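Local coordinates for protein Ent-copalyl diphosphate synthase (Streptomyces platensis, PDB 5BP8) that is a mainly helical protein of the terpene cyclase class, part of whose chain is related to the C-terminal domain of squalene-hopene cyclases, at residues 266-271 / 314-319; 284-289 / 320-325; 68-73 / 120-125. One frame throughout, in Å; residues are numbered along the deposited sequence.

Contact 1. Residues 266-271 / 314-319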
loop_
_atom_site.group_PDB
_atom_site.type_symbol
_atom_site.label_atom_id
_atom_site.label_comp_id
_atom_site.label_asym_id
_atom_site.label_seq_id
_atom_site.Cartn_x
_atom_site.Cartn_y
_atom_site.Cartn_z
ATOM N N TRP A 266 3.940 -2.760 -12.302
ATOM C CA TRP A 266 2.521 -2.441 -12.427
ATOM C C TRP A 266 2.270 -1.476 -13.603
ATOM O O TRP A 266 1.327 -1.668 -14.375
ATOM C CB TRP A 266 1.930 -1.912 -11.105
ATOM C CG TRP A 266 1.265 -3.008 -10.183
ATOM C CD1 TRP A 266 -0.073 -3.134 -9.912
ATOM C CD2 TRP A 266 1.918 -4.097 -9.458
ATOM N NE1 TRP A 266 -0.295 -4.191 -9.058
ATOM C CE2 TRP A 266 0.896 -4.804 -8.760
ATOM C CE3 TRP A 266 3.247 -4.548 -9.355
ATOM C CZ2 TRP A 266 1.169 -5.930 -7.926
ATOM C CZ3 TRP A 266 3.529 -5.660 -8.475
ATOM C CH2 TRP A 266 2.493 -6.336 -7.797
ATOM N N VAL A 267 3.133 -0.481 -13.767
ATOM C CA VAL A 267 3.039 0.423 -14.895
ATOM C C VAL A 267 3.187 -0.346 -16.209
ATOM O O VAL A 267 2.359 -0.193 -17.126
ATOM C CB VAL A 267 4.077 1.559 -14.833
ATOM C CG1 VAL A 267 4.096 2.321 -16.148
ATOM C CG2 VAL A 267 3.759 2.519 -13.684
ATOM N N LEU A 268 4.230 -1.173 -16.309
ATOM C CA LEU A 268 4.418 -1.964 -17.521
ATOM C C LEU A 268 3.256 -2.919 -17.806
ATOM O O LEU A 268 2.814 -3.041 -18.961
ATOM C CB LEU A 268 5.733 -2.732 -17.443
ATOM C CG LEU A 268 6.986 -1.884 -17.595
ATOM C CD1 LEU A 268 8.198 -2.697 -17.203
ATOM C CD2 LEU A 268 7.075 -1.382 -19.037
ATOM N N ASN A 269 2.722 -3.580 -16.778
ATOM C CA ASN A 269 1.592 -4.497 -16.994
ATOM C C ASN A 269 0.302 -3.793 -17.369
ATOM O O ASN A 269 -0.464 -4.287 -18.200
ATOM C CB ASN A 269 1.367 -5.446 -15.806
ATOM C CG ASN A 269 2.483 -6.476 -15.676
ATOM O OD1 ASN A 269 3.072 -6.918 -16.676
ATOM N ND2 ASN A 269 2.794 -6.853 -14.440
ATOM N N SER A 270 0.066 -2.622 -16.797
ATOM C CA SER A 270 -1.083 -1.825 -17.192
ATOM C C SER A 270 -0.973 -1.399 -18.657
ATOM O O SER A 270 -1.942 -1.524 -19.412
ATOM C CB SER A 270 -1.210 -0.596 -16.290
ATOM O OG SER A 270 -1.650 -0.996 -15.003
ATOM N N LEU A 271 0.192 -0.913 -19.057
ATOM C CA LEU A 271 0.408 -0.481 -20.450
ATOM C C LEU A 271 0.316 -1.629 -21.441
ATOM O O LEU A 271 -0.202 -1.438 -22.549
ATOM C CB LEU A 271 1.739 0.237 -20.603
ATOM C CG LEU A 271 1.651 1.757 -20.459
ATOM C CD1 LEU A 271 0.600 2.207 -19.453
ATOM C CD2 LEU A 271 3.011 2.286 -20.057
ATOM N N LEU A 314 8.031 -10.776 -13.298
ATOM C CA LEU A 314 8.253 -11.804 -14.329
ATOM C C LEU A 314 7.314 -11.603 -15.510
ATOM O O LEU A 314 7.743 -11.663 -16.657
ATOM C CB LEU A 314 8.071 -13.196 -13.755
ATOM C CG LEU A 314 9.199 -13.689 -12.847
ATOM C CD1 LEU A 314 8.752 -14.857 -11.983
ATOM C CD2 LEU A 314 10.403 -14.083 -13.714
ATOM N N PHE A 315 6.049 -11.334 -15.219
ATOM C CA PHE A 315 5.031 -11.077 -16.230
ATOM C C PHE A 315 5.370 -9.820 -17.015
ATOM O O PHE A 315 5.312 -9.804 -18.251
ATOM C CB PHE A 315 3.644 -10.983 -15.530
ATOM C CG PHE A 315 2.443 -10.879 -16.449
ATOM C CD1 PHE A 315 2.306 -11.660 -17.595
ATOM C CD2 PHE A 315 1.365 -10.044 -16.093
ATOM C CE1 PHE A 315 1.173 -11.535 -18.390
ATOM C CE2 PHE A 315 0.233 -9.937 -16.868
ATOM C CZ PHE A 315 0.128 -10.693 -18.023
ATOM N N ALA A 316 5.764 -8.759 -16.322
ATOM C CA ALA A 316 6.117 -7.519 -16.990
ATOM C C ALA A 316 7.307 -7.687 -17.940
ATOM O O ALA A 316 7.271 -7.202 -19.087
ATOM C CB ALA A 316 6.443 -6.446 -15.962
ATOM N N LEU A 317 8.348 -8.356 -17.449
ATOM C CA LEU A 317 9.537 -8.598 -18.253
ATOM C C LEU A 317 9.187 -9.427 -19.482
ATOM O O LEU A 317 9.557 -9.047 -20.614
ATOM C CB LEU A 317 10.645 -9.252 -17.435
ATOM C CG LEU A 317 11.376 -8.330 -16.455
ATOM C CD1 LEU A 317 12.181 -9.160 -15.470
ATOM C CD2 LEU A 317 12.254 -7.308 -17.165
ATOM N N ALA A 318 8.452 -10.513 -19.276
ATOM C CA ALA A 318 8.112 -11.427 -20.367
ATOM C C ALA A 318 7.215 -10.798 -21.418
ATOM O O ALA A 318 7.357 -11.070 -22.619
ATOM C CB ALA A 318 7.511 -12.708 -19.819
ATOM N N GLN A 319 6.298 -9.937 -20.996
ATOM C CA GLN A 319 5.469 -9.214 -21.952
ATOM C C GLN A 319 6.240 -8.199 -22.782
ATOM O O GLN A 319 5.733 -7.727 -23.806
ATOM C CB GLN A 319 4.290 -8.515 -21.268
ATOM C CG GLN A 319 3.285 -9.472 -20.700
ATOM C CD GLN A 319 2.010 -8.790 -20.271
ATOM O OE1 GLN A 319 1.010 -8.857 -20.973
ATOM N NE2 GLN A 319 2.038 -8.125 -19.105
HETATM O O HOH W 1 -0.810 -6.948 -18.356
#
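N269 and A316 mark the crossing of two helices, 260-274 and 307-319, in the all-helical part of the fold. The short axes pass 8.8 Å apart at 51°, and the CA atoms of N269 and A316 lie 5.4 Å from each other, an approach that the small alanine permits. The N269 side chain carries most of the contact. With CG anti to its carbonyl carbon (chi1 -70°), the amide reaches across to helix 307-319. N269 OD1 comes within 3.1 Å of A316 CA and also touches the methyl of A316 and, obliquely, the F315 ring. On the other branch, ND2 donates to the carbonyl of A312, one turn earlier on that helix, a bond that sets which end of the amide is nitrogen. Q319 NE2 approaches N269 OD1 to 2.9 Å, but an N-H...O angle of 123° makes this a weak bond. The same NE2 stands 3.3 Å above the plane of the F315 ring, over its centre. A water adds a second link: it donates to N269 O at 2.7 Å and accepts from Q319 NE2 at 3.2 Å. On the buried flank, L268 CB meets A316 CB at 4.1 Å, while the rest of L268 rests on L288 of helix 282-291. A small residue at the crossing point, with an asparagine amide bonded to a backbone carbonyl of the facing helix, is a way two helices pack closely, consistent with the alpha/alpha-barrel of the six-hairpin clan to which the squalene-hopene cyclase C-terminal domain belongs.

Contact 2. Residues 284-289 / 320-325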
loop_
_atom_site.group_PDB
_atom_site.type_symbol
_atom_site.label_atom_id
_atom_site.label_comp_id
_atom_site.label_asym_id
_atom_site.label_seq_id
_atom_site.Cartn_x
_atom_site.Cartn_y
_atom_site.Cartn_z
ATOM N N LEU A 284 13.749 0.637 -17.710
ATOM C CA LEU A 284 12.792 -0.005 -16.796
ATOM C C LEU A 284 13.052 -1.494 -16.755
ATOM O O LEU A 284 13.065 -2.093 -15.684
ATOM C CB LEU A 284 11.334 0.234 -17.190
ATOM C CG LEU A 284 10.851 1.680 -17.109
ATOM C CD1 LEU A 284 9.361 1.728 -17.376
ATOM C CD2 LEU A 284 11.199 2.321 -15.773
ATOM N N LEU A 285 13.268 -2.090 -17.930
ATOM C CA LEU A 285 13.422 -3.527 -18.013
ATOM C C LEU A 285 14.751 -3.914 -17.388
ATOM O O LEU A 285 14.833 -4.936 -16.696
ATOM C CB LEU A 285 13.325 -4.019 -19.466
ATOM C CG LEU A 285 12.102 -3.587 -20.279
ATOM C CD1 LEU A 285 12.161 -4.092 -21.715
ATOM C CD2 LEU A 285 10.825 -4.061 -19.625
ATOM N N ASP A 286 15.785 -3.096 -17.594
ATOM C CA ASP A 286 17.080 -3.336 -16.932
ATOM C C ASP A 286 17.015 -3.296 -15.408
ATOM O O ASP A 286 17.653 -4.131 -14.751
ATOM C CB ASP A 286 18.142 -2.332 -17.382
ATOM C CG ASP A 286 18.526 -2.482 -18.845
ATOM O OD1 ASP A 286 18.288 -3.539 -19.461
ATOM O OD2 ASP A 286 19.087 -1.503 -19.360
ATOM N N SER A 287 16.292 -2.312 -14.858
ATOM C CA SER A 287 16.076 -2.190 -13.387
ATOM C C SER A 287 15.444 -3.463 -12.852
ATOM O O SER A 287 15.904 -4.041 -11.879
ATOM C CB SER A 287 15.150 -1.003 -13.070
ATOM O OG SER A 287 14.721 -1.010 -11.716
ATOM N N LEU A 288 14.380 -3.905 -13.501
ATOM C CA LEU A 288 13.688 -5.105 -13.050
ATOM C C LEU A 288 14.559 -6.348 -13.149
ATOM O O LEU A 288 14.610 -7.136 -12.216
ATOM C CB LEU A 288 12.396 -5.306 -13.823
ATOM C CG LEU A 288 11.268 -4.302 -13.550
ATOM C CD1 LEU A 288 10.038 -4.761 -14.302
ATOM C CD2 LEU A 288 10.963 -4.172 -12.055
ATOM N N GLU A 289 15.255 -6.538 -14.272
ATOM C CA GLU A 289 16.156 -7.701 -14.389
ATOM C C GLU A 289 17.280 -7.734 -13.359
ATOM O O GLU A 289 17.607 -8.799 -12.810
ATOM C CB GLU A 289 16.756 -7.776 -15.803
ATOM C CG GLU A 289 15.899 -8.567 -16.739
ATOM C CD GLU A 289 16.556 -8.818 -18.093
ATOM O OE1 GLU A 289 17.446 -8.035 -18.521
ATOM O OE2 GLU A 289 16.145 -9.807 -18.716
ATOM N N HIS A 320 7.425 -7.828 -22.341
ATOM C CA HIS A 320 8.209 -6.841 -23.059
ATOM C C HIS A 320 9.523 -7.417 -23.594
ATOM O O HIS A 320 10.509 -6.710 -23.723
ATOM C CB HIS A 320 8.423 -5.619 -22.177
ATOM C CG HIS A 320 7.148 -4.905 -21.873
ATOM N ND1 HIS A 320 6.359 -5.225 -20.793
ATOM C CD2 HIS A 320 6.496 -3.928 -22.536
ATOM C CE1 HIS A 320 5.285 -4.466 -20.796
ATOM N NE2 HIS A 320 5.340 -3.674 -21.846
ATOM N N GLY A 321 9.507 -8.711 -23.886
ATOM C CA GLY A 321 10.586 -9.357 -24.631
ATOM C C GLY A 321 11.720 -9.938 -23.813
ATOM O O GLY A 321 12.746 -10.315 -24.383
ATOM N N ARG A 322 11.562 -10.011 -22.486
ATOM C CA ARG A 322 12.610 -10.547 -21.615
ATOM C C ARG A 322 12.048 -11.663 -20.767
ATOM O O ARG A 322 11.636 -11.456 -19.612
ATOM C CB ARG A 322 13.239 -9.455 -20.759
ATOM C CG ARG A 322 13.850 -8.347 -21.593
ATOM C CD ARG A 322 14.919 -7.580 -20.867
ATOM N NE ARG A 322 15.226 -6.359 -21.603
ATOM C CZ ARG A 322 16.046 -5.402 -21.175
ATOM N NH1 ARG A 322 16.708 -5.509 -20.030
ATOM N NH2 ARG A 322 16.214 -4.325 -21.912
ATOM N N THR A 323 12.003 -12.856 -21.357
ATOM C CA THR A 323 11.387 -14.005 -20.727
ATOM C C THR A 323 12.355 -14.748 -19.819
ATOM O O THR A 323 13.441 -15.146 -20.242
ATOM C CB THR A 323 10.821 -14.969 -21.780
ATOM O OG1 THR A 323 9.835 -14.286 -22.552
ATOM C CG2 THR A 323 10.168 -16.165 -21.130
ATOM N N HIS A 324 11.969 -14.925 -18.562
ATOM C CA HIS A 324 12.764 -15.674 -17.600
ATOM C C HIS A 324 11.892 -16.770 -17.060
ATOM O O HIS A 324 10.728 -16.513 -16.725
ATOM C CB HIS A 324 13.195 -14.791 -16.421
ATOM C CG HIS A 324 14.087 -13.665 -16.814
ATOM N ND1 HIS A 324 15.454 -13.717 -16.676
ATOM C CD2 HIS A 324 13.811 -12.475 -17.386
ATOM C CE1 HIS A 324 15.982 -12.592 -17.122
ATOM N NE2 HIS A 324 15.003 -11.821 -17.557
ATOM N N ARG A 325 12.448 -17.972 -16.924
ATOM C CA ARG A 325 11.716 -19.052 -16.271
ATOM C C ARG A 325 11.276 -18.600 -14.885
ATOM O O ARG A 325 12.113 -18.099 -14.111
ATOM C CB ARG A 325 12.569 -20.298 -16.126
ATOM C CG ARG A 325 12.272 -21.328 -17.175
ATOM C CD ARG A 325 13.116 -22.554 -16.938
ATOM N NE ARG A 325 12.787 -23.583 -17.909
ATOM C CZ ARG A 325 13.475 -24.711 -18.061
ATOM N NH1 ARG A 325 14.519 -24.969 -17.283
ATOM N NH2 ARG A 325 13.087 -25.587 -18.982
#
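R322 contributes the most surface, and it lays its guanidinium over L285 on helix 282-291: L285 CB sits 3.5 Å from R322 CZ, over one face of the flat group. The edge of the guanidinium serves two carboxylates. R322 NH1 donates to D286 OD1 at 2.6 Å with an N-H...O angle of 172°, the oxygen lying in the guanidinium plane; R322 NH2 makes only a weak second bond, 3.3 Å long, to the same D286 OD1. The other proton of R322 NH1 goes to E289 OE1 at 3.0 Å, but here the donor comes from above the carboxylate, 59° out of its plane. D286, E289 and R322 thus form a surface salt-bridge network, which ties the loop following helix 307-319 to one side of helix 282-291. With its chain extended from CG to NE, R322 reaches both acids on the helix. E289 divides its two oxygens between residues of the loop: OE2 accepts from H324 NE2 at 2.6 Å, on its anti side and near the imidazole plane, with ring and carboxylate planes 84° apart. That carboxylate would probably help stabilise positive charge on H324. Deeper in, L285 turns its methyls to the start of the loop, where CD2 packs at 3.8 Å on H320 CB. The H320 ring is itself held at both nitrogens, ND1 by the carbonyl of A316 and NE2 by the hydroxyl of Y278.

Contact 3. Residues 68-73 / 120-125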
loop_
_atom_site.group_PDB
_atom_site.type_symbol
_atom_site.label_atom_id
_atom_site.label_comp_id
_atom_site.label_asym_id
_atom_site.label_seq_id
_atom_site.Cartn_x
_atom_site.Cartn_y
_atom_site.Cartn_z
ATOM N N ASP A 68 -14.670 2.758 8.643
ATOM C CA ASP A 68 -14.694 1.305 8.867
ATOM C C ASP A 68 -13.519 0.776 9.702
ATOM O O ASP A 68 -13.089 -0.385 9.593
ATOM C CB ASP A 68 -14.802 0.549 7.523
ATOM C CG ASP A 68 -16.043 0.910 6.745
ATOM O OD1 ASP A 68 -17.035 1.271 7.379
ATOM O OD2 ASP A 68 -16.029 0.865 5.502
ATOM N N GLY A 69 -12.963 1.654 10.529
ATOM C CA GLY A 69 -11.876 1.282 11.385
ATOM C C GLY A 69 -10.516 1.610 10.810
ATOM O O GLY A 69 -9.518 1.449 11.502
ATOM N N TYR A 70 -10.459 2.105 9.565
ATOM C CA TYR A 70 -9.192 2.464 8.978
ATOM C C TYR A 70 -8.679 3.745 9.684
ATOM O O TYR A 70 -7.555 4.185 9.440
ATOM C CB TYR A 70 -9.290 2.680 7.486
ATOM C CG TYR A 70 -9.279 1.369 6.706
ATOM C CD1 TYR A 70 -8.086 0.756 6.369
ATOM C CD2 TYR A 70 -10.456 0.730 6.363
ATOM C CE1 TYR A 70 -8.050 -0.454 5.681
ATOM C CE2 TYR A 70 -10.439 -0.464 5.639
ATOM C CZ TYR A 70 -9.235 -1.062 5.317
ATOM O OH TYR A 70 -9.185 -2.258 4.619
ATOM N N GLY A 71 -9.535 4.365 10.490
ATOM C CA GLY A 71 -9.086 5.530 11.299
ATOM C C GLY A 71 -8.286 5.170 12.534
ATOM O O GLY A 71 -7.622 6.036 13.136
ATOM N N LEU A 72 -8.336 3.915 12.968
ATOM C CA LEU A 72 -7.756 3.571 14.285
ATOM C C LEU A 72 -6.233 3.775 14.294
ATOM O O LEU A 72 -5.687 4.540 15.120
ATOM C CB LEU A 72 -8.111 2.138 14.681
ATOM C CG LEU A 72 -7.455 1.611 15.976
ATOM C CD1 LEU A 72 -7.766 2.511 17.156
ATOM C CD2 LEU A 72 -7.899 0.187 16.239
ATOM N N VAL A 73 -5.531 3.132 13.356
ATOM C CA VAL A 73 -4.071 3.285 13.346
ATOM C C VAL A 73 -3.580 4.736 13.136
ATOM O O VAL A 73 -2.748 5.248 13.913
ATOM C CB VAL A 73 -3.418 2.319 12.351
ATOM C CG1 VAL A 73 -1.982 2.709 12.081
ATOM C CG2 VAL A 73 -3.550 0.884 12.873
ATOM N N PRO A 120 -14.329 -1.766 14.440
ATOM C CA PRO A 120 -13.594 -2.767 13.659
ATOM C C PRO A 120 -12.134 -2.417 13.539
ATOM O O PRO A 120 -11.753 -1.221 13.563
ATOM C CB PRO A 120 -14.271 -2.749 12.268
ATOM C CG PRO A 120 -15.329 -1.712 12.308
ATOM C CD PRO A 120 -15.284 -0.984 13.622
ATOM N N VAL A 121 -11.305 -3.444 13.401
ATOM C CA VAL A 121 -9.886 -3.232 13.201
ATOM C C VAL A 121 -9.533 -3.924 11.891
ATOM O O VAL A 121 -9.458 -5.143 11.840
ATOM C CB VAL A 121 -9.025 -3.773 14.355
ATOM C CG1 VAL A 121 -7.536 -3.535 14.062
ATOM C CG2 VAL A 121 -9.426 -3.141 15.699
ATOM N N PRO A 122 -9.354 -3.141 10.813
ATOM C CA PRO A 122 -8.945 -3.772 9.570
ATOM C C PRO A 122 -7.555 -4.364 9.650
ATOM O O PRO A 122 -6.711 -3.943 10.465
ATOM C CB PRO A 122 -8.965 -2.635 8.543
ATOM C CG PRO A 122 -9.268 -1.369 9.282
ATOM C CD PRO A 122 -9.684 -1.712 10.671
ATOM N N ASP A 123 -7.309 -5.350 8.789
ATOM C CA ASP A 123 -6.040 -6.041 8.798
ATOM C C ASP A 123 -5.011 -5.295 7.973
ATOM O O ASP A 123 -4.579 -5.745 6.901
ATOM C CB ASP A 123 -6.237 -7.484 8.329
ATOM C CG ASP A 123 -7.061 -8.300 9.306
ATOM O OD1 ASP A 123 -6.819 -8.234 10.535
ATOM O OD2 ASP A 123 -7.952 -9.030 8.839
ATOM N N THR A 124 -4.593 -4.133 8.492
ATOM C CA THR A 124 -3.528 -3.395 7.881
ATOM C C THR A 124 -2.230 -4.062 8.317
ATOM O O THR A 124 -2.192 -4.897 9.241
ATOM C CB THR A 124 -3.553 -1.902 8.283
ATOM O OG1 THR A 124 -3.667 -1.792 9.693
ATOM C CG2 THR A 124 -4.697 -1.166 7.630
ATOM N N ILE A 125 -1.147 -3.712 7.652
ATOM C CA ILE A 125 0.090 -4.440 7.850
ATOM C C ILE A 125 0.738 -4.081 9.195
ATOM O O ILE A 125 0.955 -2.904 9.499
ATOM C CB ILE A 125 1.070 -4.207 6.702
ATOM C CG1 ILE A 125 0.421 -4.621 5.373
ATOM C CG2 ILE A 125 2.336 -5.036 6.945
ATOM C CD1 ILE A 125 1.361 -4.572 4.169
#
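P122 stands on edge over one face of the Y70 ring, its CB-CG side turned to the aromatic carbons. P122 CG is 3.6 Å from the centroid of the Y70 ring and only 5° off its normal, a CH-pi contact centred on the face. The pyrrolidine also reaches toward the hydroxyl end, with P122 CB 3.6 Å from Y70 CZ. Two residues further on, T124 lies alongside the tyrosine, pointing the other way, and brings its CG2 obliquely to Y70 CE1 at 3.9 Å. The phenol is fixed further by a hydrogen bond between Y70 OH and H496 NE2, and the W445 ring meets it at a steep angle. Beside this CH-pi contact, L72 and V121 meet at a slant, methyl to methyl, with L72 CD2 3.7 Å from V121 CG2. Because L72 CG lies anti to the backbone N (chi1 175°), its isobutyl end extends toward the valine; L112 and L116 of helix 98-116 cover it as well. The backbones come together where G69 has no side chain: G69 CA approaches P120 O to 3.3 Å, with an angle of 137° at the hydrogen, in a CA-H...O contact. G69 O lies 3.3 Å from P122 CD and also accepts from L72 N at 3.1 Å, closing a type I beta turn over G69-L72. No conventional hydrogen bond joins the two segments, which meet through van der Waals, CH-pi and CA-H...O contacts. A proline edge set on a tyrosine face, beside the type I turn that starts at G69, makes a loop-to-loop junction between the entry to helix 72-86 and the connection of helices 98-116 and 127-144, as in the helical folds of the squalene-hopene cyclase class.

Contacts 1 and 2 are neighbours, their centres 9 Å apart, and they alternate along the chain: helices 260-274, 282-291 and 307-319 follow one another, and the loop 320-325 continues directly from the last. They are joined by a probable hydrogen bond from R322 N to L317 O (2.9 Å) and by packing of L268 CD1 on L285 CD2 (3.8 Å), so both belong to one helical cluster. Contact 3 closes earlier in the chain and lies across the chain's centre from both. Its centre is 31 Å from that of contact 1, nearest atoms about 12 Å apart, and 37 Å from that of contact 2, nearest atoms about 19 Å apart.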